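Long-range contact in glucosidase 2 subunit beta (Schizosaccharomyces pombe, PDB 4XQM), which recognises the mannose residues of N-glycans through this lectin (MRH) domain, helping glucosidase II to trim glucose from immature glycoproteins in the endoplasmic reticulum: residues Tyr18-Tyr23 with Ile85-Pro90. Sequence-based numbering, arbitrary orientation.
Sequences YKVVFY and IKMKSP
The sulfur of M87 packs against both V20 and the edge of the F22 ring and carries the tight part of this contact. The ends of V20 and M87 meet head-on, SD of M87 standing 3.7 Å from V20 CG1. The same sulfur lies at the edge of the F22 ring, 3.8 Å from CE1 and 74° off the ring normal, which makes an edge-on Met-aromatic contact. The bend of the M87 chain at its last torsion (chi3 62°) brings CE near the CZ corner of the ring, 3.8 Å from F22 CZ and off its plane. An unbranched, flexible methionine suits this place, since it can fit itself to a branched valine and a flat ring together.

Farther along the ring edge, S89 OG lies in the ring plane, 3.5 Å from F22 CE2. This small side chain lets the phenyl edge come close, and its buried hydroxyl is hydrogen-bonded to N70 OD1 and to the backbone N of A91. I85 packs more loosely, its CD1 4.3 Å from V20 CG2. The exposed K86 and K88 lie on the outer face, touching strand 71-77, a place that suits long charged residues.

V62 and V64 of strand 59-66 add to the same apolar layer. Alternate side chains (V20; I85, M87 and S89) turning inward, with these two segments joined by side chains alone, are typical of the buried interior of the flattened β-barrel of MRH domains.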
loop_
_atom_site.group_PDB
_atom_site.type_symbol
_atom_site.label_atom_id
_atom_site.label_comp_id
_atom_site.label_asym_id
_atom_site.label_seq_id
_atom_site.Cartn_x
_atom_site.Cartn_y
_atom_site.Cartn_z
ATOM N N TYR A 18 3.884 -1.303 8.505
ATOM C CA TYR A 18 3.211 -0.903 7.275
ATOM C C TYR A 18 1.724 -1.151 7.418
ATOM O O TYR A 18 1.308 -2.191 7.934
ATOM C CB TYR A 18 3.770 -1.678 6.079
ATOM C CG TYR A 18 5.132 -1.194 5.630
ATOM C CD1 TYR A 18 5.263 -0.073 4.812
ATOM C CD2 TYR A 18 6.290 -1.853 6.025
ATOM C CE1 TYR A 18 6.519 0.381 4.404
ATOM C CE2 TYR A 18 7.552 -1.414 5.617
ATOM C CZ TYR A 18 7.658 -0.307 4.802
ATOM O OH TYR A 18 8.899 0.133 4.399
ATOM N N LYS A 19 0.928 -0.190 6.968
ATOM C CA LYS A 19 -0.516 -0.282 7.060
ATOM C C LYS A 19 -1.111 0.134 5.734
ATOM O O LYS A 19 -0.918 1.274 5.287
ATOM C CB LYS A 19 -1.025 0.621 8.175
ATOM C CG LYS A 19 -2.525 0.676 8.328
ATOM C CD LYS A 19 -2.857 1.589 9.511
ATOM C CE LYS A 19 -1.944 1.293 10.714
ATOM N NZ LYS A 19 -2.080 2.292 11.820
ATOM N N VAL A 20 -1.800 -0.803 5.086
ATOM C CA VAL A 20 -2.500 -0.517 3.841
ATOM C C VAL A 20 -3.989 -0.499 4.128
ATOM O O VAL A 20 -4.529 -1.466 4.670
ATOM C CB VAL A 20 -2.229 -1.586 2.756
ATOM C CG1 VAL A 20 -3.079 -1.317 1.509
ATOM C CG2 VAL A 20 -0.737 -1.612 2.395
ATOM N N VAL A 21 -4.634 0.613 3.791
ATOM C CA VAL A 21 -6.086 0.698 3.866
ATOM C C VAL A 21 -6.636 0.862 2.448
ATOM O O VAL A 21 -6.382 1.873 1.780
ATOM C CB VAL A 21 -6.539 1.856 4.754
ATOM C CG1 VAL A 21 -8.043 1.777 4.955
ATOM C CG2 VAL A 21 -5.850 1.779 6.091
ATOM N N PHE A 22 -7.383 -0.134 1.979
ATOM C CA PHE A 22 -7.855 -0.108 0.588
ATOM C C PHE A 22 -8.680 1.149 0.290
ATOM O O PHE A 22 -9.599 1.491 1.040
ATOM C CB PHE A 22 -8.663 -1.369 0.244
ATOM C CG PHE A 22 -7.847 -2.645 0.212
ATOM C CD1 PHE A 22 -6.499 -2.635 -0.142
ATOM C CD2 PHE A 22 -8.450 -3.864 0.519
ATOM C CE1 PHE A 22 -5.761 -3.835 -0.179
ATOM C CE2 PHE A 22 -7.726 -5.050 0.488
ATOM C CZ PHE A 22 -6.388 -5.041 0.142
ATOM N N TYR A 23 -8.311 1.844 -0.791
ATOM C CA TYR A 23 -9.030 3.021 -1.285
ATOM C C TYR A 23 -8.978 4.216 -0.341
ATOM O O TYR A 23 -9.729 5.182 -0.505
ATOM C CB TYR A 23 -10.485 2.675 -1.627
ATOM C CG TYR A 23 -10.629 1.659 -2.735
ATOM C CD1 TYR A 23 -9.807 1.696 -3.855
ATOM C CD2 TYR A 23 -11.574 0.647 -2.654
ATOM C CE1 TYR A 23 -9.944 0.756 -4.878
ATOM C CE2 TYR A 23 -11.720 -0.280 -3.660
ATOM C CZ TYR A 23 -10.911 -0.231 -4.765
ATOM O OH TYR A 23 -11.062 -1.175 -5.757
ATOM N N ILE A 85 4.377 -2.509 -3.090
ATOM C CA ILE A 85 3.817 -3.387 -2.066
ATOM C C ILE A 85 2.976 -4.458 -2.724
ATOM O O ILE A 85 2.033 -4.146 -3.466
ATOM C CB ILE A 85 2.945 -2.597 -1.073
ATOM C CG1 ILE A 85 3.739 -1.423 -0.491
ATOM C CG2 ILE A 85 2.461 -3.510 0.050
ATOM C CD1 ILE A 85 2.960 -0.561 0.494
ATOM N N LYS A 86 3.323 -5.716 -2.466
ATOM C CA LYS A 86 2.539 -6.845 -2.966
ATOM C C LYS A 86 1.657 -7.404 -1.848
ATOM O O LYS A 86 2.112 -7.554 -0.707
ATOM C CB LYS A 86 3.464 -7.932 -3.519
ATOM C CG LYS A 86 2.725 -9.085 -4.202
ATOM C CD LYS A 86 3.702 -9.979 -4.964
ATOM C CE LYS A 86 3.032 -11.284 -5.374
ATOM N NZ LYS A 86 4.016 -12.281 -5.899
ATOM N N MET A 87 0.398 -7.695 -2.176
ATOM C CA MET A 87 -0.556 -8.197 -1.192
ATOM C C MET A 87 -1.391 -9.352 -1.715
ATOM O O MET A 87 -1.550 -9.510 -2.915
ATOM C CB MET A 87 -1.532 -7.085 -0.783
ATOM C CG MET A 87 -0.894 -5.854 -0.198
ATOM S SD MET A 87 -2.149 -4.709 0.412
ATOM C CE MET A 87 -2.948 -5.697 1.678
ATOM N N LYS A 88 -1.933 -10.138 -0.793
ATOM C CA LYS A 88 -3.046 -11.037 -1.087
ATOM C C LYS A 88 -4.255 -10.583 -0.287
ATOM O O LYS A 88 -4.104 -10.009 0.807
ATOM C CB LYS A 88 -2.674 -12.489 -0.765
ATOM C CG LYS A 88 -1.742 -13.075 -1.825
ATOM C CD LYS A 88 -0.631 -13.941 -1.260
ATOM C CE LYS A 88 -1.131 -15.263 -0.743
ATOM N NZ LYS A 88 -0.112 -16.360 -0.946
ATOM N N SER A 89 -5.451 -10.816 -0.828
ATOM C CA SER A 89 -6.685 -10.407 -0.154
ATOM C C SER A 89 -7.886 -11.038 -0.827
ATOM O O SER A 89 -7.923 -11.134 -2.059
ATOM C CB SER A 89 -6.867 -8.885 -0.194
ATOM O OG SER A 89 -8.135 -8.536 0.343
ATOM N N PRO A 90 -8.875 -11.464 -0.027
ATOM C CA PRO A 90 -10.138 -11.929 -0.611
ATOM C C PRO A 90 -10.812 -10.838 -1.442
ATOM O O PRO A 90 -11.608 -11.166 -2.318
ATOM C CB PRO A 90 -10.997 -12.263 0.616
ATOM C CG PRO A 90 -10.021 -12.530 1.706
ATOM C CD PRO A 90 -8.849 -11.615 1.439
#